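Local coordinates for protein putative gamma-glutamylcyclotransferase YkqA (PDB 2QIK) that is of unproven function but probably acts as a gamma-glutamylcyclotransferase of the AIG2-like type, at residues L5-T10 with Y57-E62; R12-N17 with D114-Q119; Q81-E86 with A94-M99. All blocks are in the same frame, centred on the assembly; numbering follows the deposited sequence.

Contact 1: L5-T10 with Y57-E62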
# COMPACT_ATOMS: atom_id res chain seq x y z
N LEU A 5 12.75 -9.61 -9.53
CA LEU A 5 13.21 -8.25 -9.75
C LEU A 5 12.40 -7.27 -8.88
O LEU A 5 11.17 -7.29 -8.94
CB LEU A 5 13.01 -7.88 -11.22
CG LEU A 5 13.31 -6.40 -11.56
CD1 LEU A 5 14.74 -6.07 -11.45
CD2 LEU A 5 12.80 -6.10 -12.96
N PHE A 6 13.11 -6.53 -8.06
CA PHE A 6 12.49 -5.49 -7.22
C PHE A 6 12.66 -4.15 -7.89
O PHE A 6 13.78 -3.74 -8.22
CB PHE A 6 13.18 -5.49 -5.83
CG PHE A 6 12.72 -4.40 -4.90
CD1 PHE A 6 13.41 -3.23 -4.79
CD2 PHE A 6 11.60 -4.56 -4.13
CE1 PHE A 6 13.03 -2.23 -3.88
CE2 PHE A 6 11.21 -3.57 -3.25
CZ PHE A 6 11.93 -2.46 -3.11
N VAL A 7 11.53 -3.47 -8.12
CA VAL A 7 11.54 -2.17 -8.76
C VAL A 7 10.94 -1.13 -7.82
O VAL A 7 9.99 -1.37 -7.11
CB VAL A 7 10.78 -2.07 -10.13
CG1 VAL A 7 11.59 -2.91 -11.18
CG2 VAL A 7 9.30 -2.52 -9.98
N TYR A 8 11.54 0.06 -7.88
CA TYR A 8 11.24 1.13 -6.92
C TYR A 8 11.00 2.49 -7.56
O TYR A 8 10.61 3.43 -6.88
CB TYR A 8 12.40 1.27 -5.89
CG TYR A 8 13.73 1.54 -6.53
CD1 TYR A 8 14.08 2.83 -6.91
CD2 TYR A 8 14.62 0.55 -6.77
CE1 TYR A 8 15.25 3.10 -7.55
CE2 TYR A 8 15.81 0.80 -7.41
CZ TYR A 8 16.13 2.08 -7.79
OH TYR A 8 17.35 2.39 -8.40
N GLY A 9 11.24 2.59 -8.87
CA GLY A 9 11.20 3.87 -9.52
C GLY A 9 10.35 3.86 -10.77
O GLY A 9 9.16 3.55 -10.74
N THR A 10 10.98 4.23 -11.88
CA THR A 10 10.31 4.34 -13.15
C THR A 10 9.79 3.07 -13.75
O THR A 10 9.02 3.11 -14.72
CB THR A 10 11.20 5.02 -14.23
OG1 THR A 10 12.21 4.12 -14.67
CG2 THR A 10 11.82 6.31 -13.72
N TYR A 57 10.56 1.18 -0.63
CA TYR A 57 9.35 0.47 -0.99
C TYR A 57 9.29 0.24 -2.52
O TYR A 57 9.82 1.04 -3.28
CB TYR A 57 8.10 1.19 -0.49
CG TYR A 57 8.03 1.10 1.00
CD1 TYR A 57 8.65 2.04 1.85
CD2 TYR A 57 7.49 -0.03 1.59
CE1 TYR A 57 8.71 1.87 3.21
CE2 TYR A 57 7.52 -0.20 2.96
CZ TYR A 57 8.13 0.75 3.78
OH TYR A 57 8.23 0.47 5.14
N GLY A 58 8.72 -0.87 -2.93
CA GLY A 58 8.63 -1.16 -4.31
C GLY A 58 7.78 -2.40 -4.56
O GLY A 58 6.92 -2.75 -3.76
N GLU A 59 8.02 -3.04 -5.71
CA GLU A 59 7.21 -4.13 -6.21
C GLU A 59 8.13 -5.22 -6.73
O GLU A 59 9.25 -4.91 -7.17
CB GLU A 59 6.36 -3.63 -7.41
CG GLU A 59 5.44 -2.47 -7.06
CD GLU A 59 4.94 -1.67 -8.23
OE1 GLU A 59 4.56 -0.47 -8.03
OE2 GLU A 59 4.92 -2.10 -9.35
N VAL A 60 7.68 -6.49 -6.63
CA VAL A 60 8.47 -7.62 -7.12
C VAL A 60 7.81 -8.22 -8.33
O VAL A 60 6.63 -8.55 -8.29
CB VAL A 60 8.66 -8.66 -6.05
CG1 VAL A 60 9.44 -9.88 -6.56
CG2 VAL A 60 9.32 -8.10 -4.78
N TYR A 61 8.58 -8.39 -9.40
CA TYR A 61 8.16 -9.02 -10.63
C TYR A 61 9.03 -10.23 -10.94
O TYR A 61 10.16 -10.34 -10.49
CB TYR A 61 8.28 -8.01 -11.80
CG TYR A 61 7.26 -6.94 -11.74
CD1 TYR A 61 7.46 -5.82 -10.95
CD2 TYR A 61 6.07 -7.00 -12.43
CE1 TYR A 61 6.53 -4.86 -10.80
CE2 TYR A 61 5.11 -6.04 -12.30
CZ TYR A 61 5.36 -4.93 -11.44
OH TYR A 61 4.35 -3.98 -11.30
N GLU A 62 8.46 -11.14 -11.74
CA GLU A 62 9.23 -12.24 -12.27
C GLU A 62 9.64 -11.90 -13.71
O GLU A 62 8.81 -11.83 -14.59
CB GLU A 62 8.37 -13.47 -12.28
CG GLU A 62 9.03 -14.60 -12.91
CD GLU A 62 9.65 -15.51 -12.05
OE1 GLU A 62 10.55 -14.99 -11.26
OE2 GLU A 62 9.26 -16.75 -12.28
O HOH W 1 9.29 3.32 -4.60
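L5 and Y61 form an antiparallel hydrogen-bonded pair, and V7 and E59 form the next one. The four bonds, L5 N to Y61 O, Y61 N to L5 O, V7 N to E59 O and E59 N to V7 O, are all 2.9 Å long. F6 and V60 sit between them as a non-hydrogen-bonded pair. Their side chains are on one face of the sheet; those of L5, V7, E59 and Y61 are on the other. The F6 ring lies along the partner strand, because its CG is anti to the backbone N (chi1 175°). Its far end, CZ, comes 3.6 Å from G58 N, and V60 CG2 sits at the ring edge. G58 is tightly placed: its CA makes a CA-H...O contact with V7 O at 3.1 Å, and a CB here would clash with that oxygen and with F6 CZ. Strands 3-7 and 55-63 are neighbours in the five-stranded antiparallel sheet of the N-terminal AIG2-like domain. F6 also bonds through its backbone to L95 of strand 90-98, which closes the sheet into a barrel. On the other face V7 CG2, in one of two conformers, meets Y61 CE1 at 3.7 Å, the side chains crossing at about a right angle; the other conformer may not keep this contact. Y61 OH donates to E59 OE2 over 2.8 Å, with the oxygen in the ring plane. K13 N also bonds to OE2, and R12 NE makes a salt bridge with OE1, so the buried carboxylate is held at both oxygens. Beyond the strand, Y8, G9 and T10 probably bind substrate, as in relatives. A water donates to Y8 O (2.6 Å) and Y57 O (2.7 Å), tying the start of this loop to the sheet. Y8 OH bonds to Y97 O.

Contact 2: R12-N17 with D114-Q119; sequences RKHEKN and DWKEHQ
The type II beta turn from R12 to E15 faces the start of helix 115-122, with R12 CA 8.6 Å from K116 CA. D114 is the N-cap of that helix: its OD2 accepts from E117 N. R12 NH1 reaches the same oxygen at 2.9 Å in a salt bridge. The two donors grip it from opposite faces of the carboxylate plane, and the R12 bond ties the loop after strand 3-7 to the helix start. The guanidinium and carboxylate planes are 45° apart. K116 CG lies over the centre of one guanidinium face, 3.6 Å from R12 CZ. The extended K116 chain runs on past R12 and carries its charge to the turn, where NZ donates to K13 O over 2.7 Å. NZ also has a salt bridge to D228, and a water joins it to R12 NH2. R12 NE pairs with E59, linking the cap to strand 55-63. Farther along the helix Q119 meets E15, whose side chain bends at chi2 (-74°). Q119 NE2 donates to the syn lone pair of E15 OE2 at 2.6 Å. The amide carbon of Q119 lies over one face of the W115 ring, toward its rim. W115 also lies close to G9, so this junction probably borders the substrate site. A water donates to E15 OE1 and accepts from W115 NE1, its oxygen 3.1 Å from NE1 and in the plane of the indole.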
# COMPACT_ATOMS: atom_id res chain seq x y z
N ARG A 12 8.07 0.88 -11.74
CA ARG A 12 6.89 0.50 -11.01
C ARG A 12 5.63 0.63 -11.90
O ARG A 12 5.61 1.35 -12.91
CB ARG A 12 6.68 1.33 -9.72
CG ARG A 12 7.71 0.99 -8.65
CD ARG A 12 7.47 1.79 -7.36
NE ARG A 12 6.22 1.39 -6.75
CZ ARG A 12 5.78 1.87 -5.63
NH1 ARG A 12 6.48 2.71 -4.90
NH2 ARG A 12 4.60 1.54 -5.17
N LYS A 13 4.58 -0.05 -11.50
CA LYS A 13 3.34 -0.05 -12.28
C LYS A 13 2.90 1.37 -12.48
O LYS A 13 2.96 2.18 -11.56
CB LYS A 13 2.28 -0.90 -11.54
CG LYS A 13 1.10 -1.28 -12.38
CD LYS A 13 0.07 -2.05 -11.47
CE LYS A 13 -0.93 -2.72 -12.34
NZ LYS A 13 -1.95 -3.47 -11.50
N HIS A 14 2.40 1.69 -13.65
CA HIS A 14 1.89 2.98 -13.98
C HIS A 14 2.93 4.09 -13.96
O HIS A 14 2.57 5.31 -13.96
CB HIS A 14 0.71 3.43 -13.09
CG HIS A 14 -0.36 2.41 -13.04
ND1 HIS A 14 -0.91 1.85 -11.92
CD2 HIS A 14 -0.96 1.80 -14.09
CE1 HIS A 14 -1.79 0.93 -12.28
NE2 HIS A 14 -1.87 0.91 -13.59
N GLU A 15 4.19 3.74 -14.11
CA GLU A 15 5.25 4.75 -14.26
C GLU A 15 5.80 4.63 -15.69
O GLU A 15 5.53 3.67 -16.43
CB GLU A 15 6.38 4.44 -13.27
CG GLU A 15 5.94 4.51 -11.81
CD GLU A 15 5.71 5.88 -11.24
OE1 GLU A 15 5.71 6.90 -11.95
OE2 GLU A 15 5.57 5.93 -10.00
N LYS A 16 6.54 5.67 -16.09
CA LYS A 16 6.85 5.87 -17.50
C LYS A 16 7.64 4.75 -18.14
O LYS A 16 7.57 4.55 -19.35
CB LYS A 16 7.54 7.18 -17.71
CG LYS A 16 8.87 7.30 -17.07
CD LYS A 16 9.46 8.66 -17.30
CE LYS A 16 10.83 8.80 -16.61
NZ LYS A 16 11.45 10.13 -16.82
N ASN A 17 8.43 4.00 -17.40
CA ASN A 17 9.20 2.88 -17.99
C ASN A 17 8.64 1.50 -17.73
O ASN A 17 9.28 0.50 -18.04
CB ASN A 17 10.70 2.99 -17.64
CG ASN A 17 11.33 4.25 -18.23
OD1 ASN A 17 11.05 4.60 -19.37
ND2 ASN A 17 12.19 4.87 -17.48
N ASP A 114 9.50 5.84 -0.66
CA ASP A 114 8.46 5.38 -1.58
C ASP A 114 8.27 6.40 -2.66
O ASP A 114 7.80 7.52 -2.43
CB ASP A 114 7.17 5.09 -0.78
CG ASP A 114 6.11 4.42 -1.62
OD1 ASP A 114 5.36 3.60 -1.00
OD2 ASP A 114 5.98 4.71 -2.82
N TRP A 115 8.67 6.02 -3.89
CA TRP A 115 8.63 6.94 -4.99
C TRP A 115 7.22 7.41 -5.34
O TRP A 115 7.02 8.56 -5.69
CB TRP A 115 9.29 6.25 -6.22
CG TRP A 115 9.30 7.01 -7.48
CD1 TRP A 115 8.76 6.61 -8.70
CD2 TRP A 115 10.05 8.12 -7.74
NE1 TRP A 115 9.02 7.50 -9.65
CE2 TRP A 115 9.81 8.46 -9.13
CE3 TRP A 115 10.80 8.99 -6.98
CZ2 TRP A 115 10.35 9.56 -9.77
CZ3 TRP A 115 11.40 10.12 -7.71
CH2 TRP A 115 11.15 10.37 -9.02
N LYS A 116 6.26 6.49 -5.31
CA LYS A 116 4.88 6.90 -5.58
C LYS A 116 4.34 7.82 -4.52
O LYS A 116 3.58 8.75 -4.86
CB LYS A 116 4.02 5.65 -5.74
CG LYS A 116 4.16 4.86 -6.94
CD LYS A 116 3.08 3.89 -7.22
CE LYS A 116 3.29 3.35 -8.55
NZ LYS A 116 2.34 2.36 -8.92
N GLU A 117 4.66 7.58 -3.27
CA GLU A 117 4.24 8.48 -2.21
C GLU A 117 4.89 9.84 -2.44
O GLU A 117 4.21 10.87 -2.35
CB GLU A 117 4.63 7.88 -0.87
CG GLU A 117 4.14 8.65 0.36
CD GLU A 117 4.96 9.78 0.84
OE1 GLU A 117 4.46 10.50 1.75
OE2 GLU A 117 6.11 9.90 0.37
N HIS A 118 6.14 9.86 -2.87
CA HIS A 118 6.84 11.10 -3.12
C HIS A 118 6.15 11.83 -4.25
O HIS A 118 6.02 13.07 -4.24
CB HIS A 118 8.30 10.82 -3.42
CG HIS A 118 9.03 11.99 -4.04
ND1 HIS A 118 9.42 12.07 -5.36
CD2 HIS A 118 9.48 13.10 -3.45
CE1 HIS A 118 10.04 13.23 -5.56
NE2 HIS A 118 10.09 13.87 -4.41
N GLN A 119 5.78 11.14 -5.32
CA GLN A 119 5.11 11.79 -6.48
C GLN A 119 3.79 12.41 -6.06
O GLN A 119 3.45 13.49 -6.44
CB GLN A 119 4.90 10.79 -7.58
CG GLN A 119 6.23 10.34 -8.28
CD GLN A 119 6.00 9.26 -9.29
OE1 GLN A 119 6.44 9.42 -10.46
NE2 GLN A 119 5.29 8.26 -8.94
O HOH W 1 9.29 3.32 -4.60
O HOH W 2 4.47 1.37 -2.23
O HOH W 3 2.55 0.60 -7.21
O HOH W 4 8.59 7.72 -12.75

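Contact 3: Q81-E86 with A94-M99; sequences QTVFVE and ALIYFM
Q81 and F98 cross at about a right angle. Q81 CG and F98 CE2 are 3.8 Å apart, and the amide and ring planes stand 79° from each other. Q81 also lies alongside I96, the two side chains pointing the same way, with its CG 3.8 Å from I96 CG2. Its CG sits between the backbone N and the carbonyl carbon (chi1 64°), which keeps the methylenes against both neighbours. The extended side chain leans forward along its own strand, and NE2 donates to T82 O at 2.9 Å from above the carbonyl plane. Replacing Q81 by alanine removes CG and the amide, which is likely to leave F98 CE2 less covered, take one contact from I96 CG2 and deprive T82 O of this donor. V83 continues the same face, crossing I96 obliquely, with CG1 3.9 Å from I96 CG2. The segments belong to the beta hairpin of strands 79-87 and 90-98, part of the N-terminal AIG2-like barrel. Backbone bonds join Q81 with I96 in both directions, and V83 with A94 likewise. The V83 N to A94 O bond is 2.9 Å. The short segments run 121° apart, well away from straight antiparallel, consistent with a twisted and curled hairpin. Between these pairs, T82 and L95 are not hydrogen-bonded to each other and their side chains diverge. Even so, T82 CG2 touches L95 CD2 at 3.9 Å, and L95 packs on I68 of helix 65-74. V85 CG2 comes 4.0 Å from A94 CB, and V85 also touches F6. I96 reaches F6 and Y8 of the first strand and the loop after it.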
# COMPACT_ATOMS: atom_id res chain seq x y z
N GLN A 81 22.49 -5.60 -8.33
CA GLN A 81 22.89 -6.56 -7.35
C GLN A 81 21.61 -7.27 -6.88
O GLN A 81 20.51 -6.96 -7.37
CB GLN A 81 23.59 -5.90 -6.15
CG GLN A 81 22.69 -4.93 -5.34
CD GLN A 81 23.37 -4.62 -4.04
OE1 GLN A 81 24.26 -3.79 -3.99
NE2 GLN A 81 22.99 -5.35 -2.98
N THR A 82 21.70 -8.19 -5.96
CA THR A 82 20.51 -8.72 -5.31
C THR A 82 20.38 -8.16 -3.91
O THR A 82 21.38 -7.74 -3.28
CB THR A 82 20.42 -10.22 -5.26
OG1 THR A 82 21.60 -10.78 -4.61
CG2 THR A 82 20.45 -10.82 -6.64
N VAL A 83 19.15 -8.14 -3.40
CA VAL A 83 18.82 -7.78 -2.05
C VAL A 83 17.78 -8.75 -1.49
O VAL A 83 17.04 -9.38 -2.26
CB VAL A 83 18.29 -6.35 -1.93
CG1 VAL A 83 19.40 -5.28 -2.14
CG2 VAL A 83 17.18 -6.08 -2.88
N PHE A 84 17.71 -8.83 -0.19
CA PHE A 84 16.60 -9.46 0.49
C PHE A 84 15.44 -8.51 0.60
O PHE A 84 15.60 -7.40 1.08
CB PHE A 84 16.98 -9.90 1.91
CG PHE A 84 17.88 -11.08 1.99
CD1 PHE A 84 17.41 -12.30 1.83
CD2 PHE A 84 19.20 -10.92 2.32
CE1 PHE A 84 18.28 -13.41 1.94
CE2 PHE A 84 20.05 -12.01 2.37
CZ PHE A 84 19.63 -13.22 2.17
N VAL A 85 14.31 -8.93 0.07
CA VAL A 85 13.08 -8.14 0.00
C VAL A 85 12.02 -8.71 0.97
O VAL A 85 11.69 -9.90 0.90
CB VAL A 85 12.54 -8.14 -1.42
CG1 VAL A 85 11.22 -7.36 -1.49
CG2 VAL A 85 13.51 -7.55 -2.35
N GLU A 86 11.48 -7.86 1.84
CA GLU A 86 10.43 -8.24 2.75
C GLU A 86 9.08 -8.04 2.04
O GLU A 86 8.83 -7.01 1.43
CB GLU A 86 10.48 -7.35 4.00
CG GLU A 86 11.72 -7.49 4.89
CD GLU A 86 11.96 -6.43 5.96
OE1 GLU A 86 11.00 -5.88 6.40
OE2 GLU A 86 13.15 -6.27 6.51
N ALA A 94 15.88 -10.77 -4.63
CA ALA A 94 15.57 -10.15 -5.93
C ALA A 94 16.67 -9.26 -6.41
O ALA A 94 17.39 -8.67 -5.64
CB ALA A 94 14.25 -9.37 -5.80
N LEU A 95 16.74 -9.10 -7.74
CA LEU A 95 17.62 -8.15 -8.36
C LEU A 95 17.11 -6.74 -8.11
O LEU A 95 15.92 -6.48 -8.00
CB LEU A 95 17.56 -8.35 -9.86
CG LEU A 95 18.28 -9.58 -10.35
CD1 LEU A 95 17.93 -9.87 -11.83
CD2 LEU A 95 19.82 -9.41 -10.20
N ILE A 96 18.04 -5.80 -8.11
CA ILE A 96 17.71 -4.36 -7.99
C ILE A 96 18.75 -3.59 -8.78
O ILE A 96 19.93 -3.95 -8.73
CB ILE A 96 17.64 -3.91 -6.53
CG1 ILE A 96 17.09 -2.49 -6.40
CG2 ILE A 96 18.98 -4.07 -5.84
CD1 ILE A 96 16.86 -2.07 -4.92
N TYR A 97 18.33 -2.54 -9.50
CA TYR A 97 19.21 -1.66 -10.24
C TYR A 97 19.51 -0.44 -9.42
O TYR A 97 18.64 0.10 -8.77
CB TYR A 97 18.56 -1.27 -11.59
CG TYR A 97 18.56 -2.39 -12.62
CD1 TYR A 97 19.53 -2.45 -13.59
CD2 TYR A 97 17.62 -3.39 -12.58
CE1 TYR A 97 19.55 -3.50 -14.54
CE2 TYR A 97 17.62 -4.44 -13.51
CZ TYR A 97 18.63 -4.50 -14.46
OH TYR A 97 18.54 -5.53 -15.35
N PHE A 98 20.72 0.07 -9.56
CA PHE A 98 21.13 1.30 -8.82
C PHE A 98 22.13 2.08 -9.62
O PHE A 98 22.89 1.50 -10.38
CB PHE A 98 21.71 0.92 -7.41
CG PHE A 98 22.97 0.08 -7.48
CD1 PHE A 98 24.24 0.69 -7.42
CD2 PHE A 98 22.90 -1.32 -7.48
CE1 PHE A 98 25.40 -0.07 -7.42
CE2 PHE A 98 24.06 -2.07 -7.52
CZ PHE A 98 25.31 -1.45 -7.48
N MSE A 99 22.12 3.39 -9.47
CA MSE A 99 23.20 4.20 -10.06
C MSE A 99 24.03 4.73 -8.88
O MSE A 99 23.44 5.44 -8.01
CB MSE A 99 22.64 5.40 -10.84
CG MSE A 99 21.33 6.13 -10.48
SE MSE A 99 20.87 8.15 -10.85
CE MSE A 99 19.04 8.24 -11.66

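How the contacts relate
Contact 1 is fully buried; contacts 2 and 3 are partly buried. Contacts 1 and 3 belong to one barrel sheet and rest mainly on backbone pairing and apolar side chains, each with one side-chain hydrogen bond. They meet where strand 3-7 runs against strand 90-98. Contact 2 has no strand pairing. It joins a turn to a helix start through charges, an amide and waters. It touches contact 1 where the turn meets strand 55-63, and one water serves both. W115 CB packs on Y8 O, in the probable substrate loop. Contacts 2 and 3 do not touch; their nearest atoms are about 9 Å apart. Contact 3 lies farthest from the chain centre.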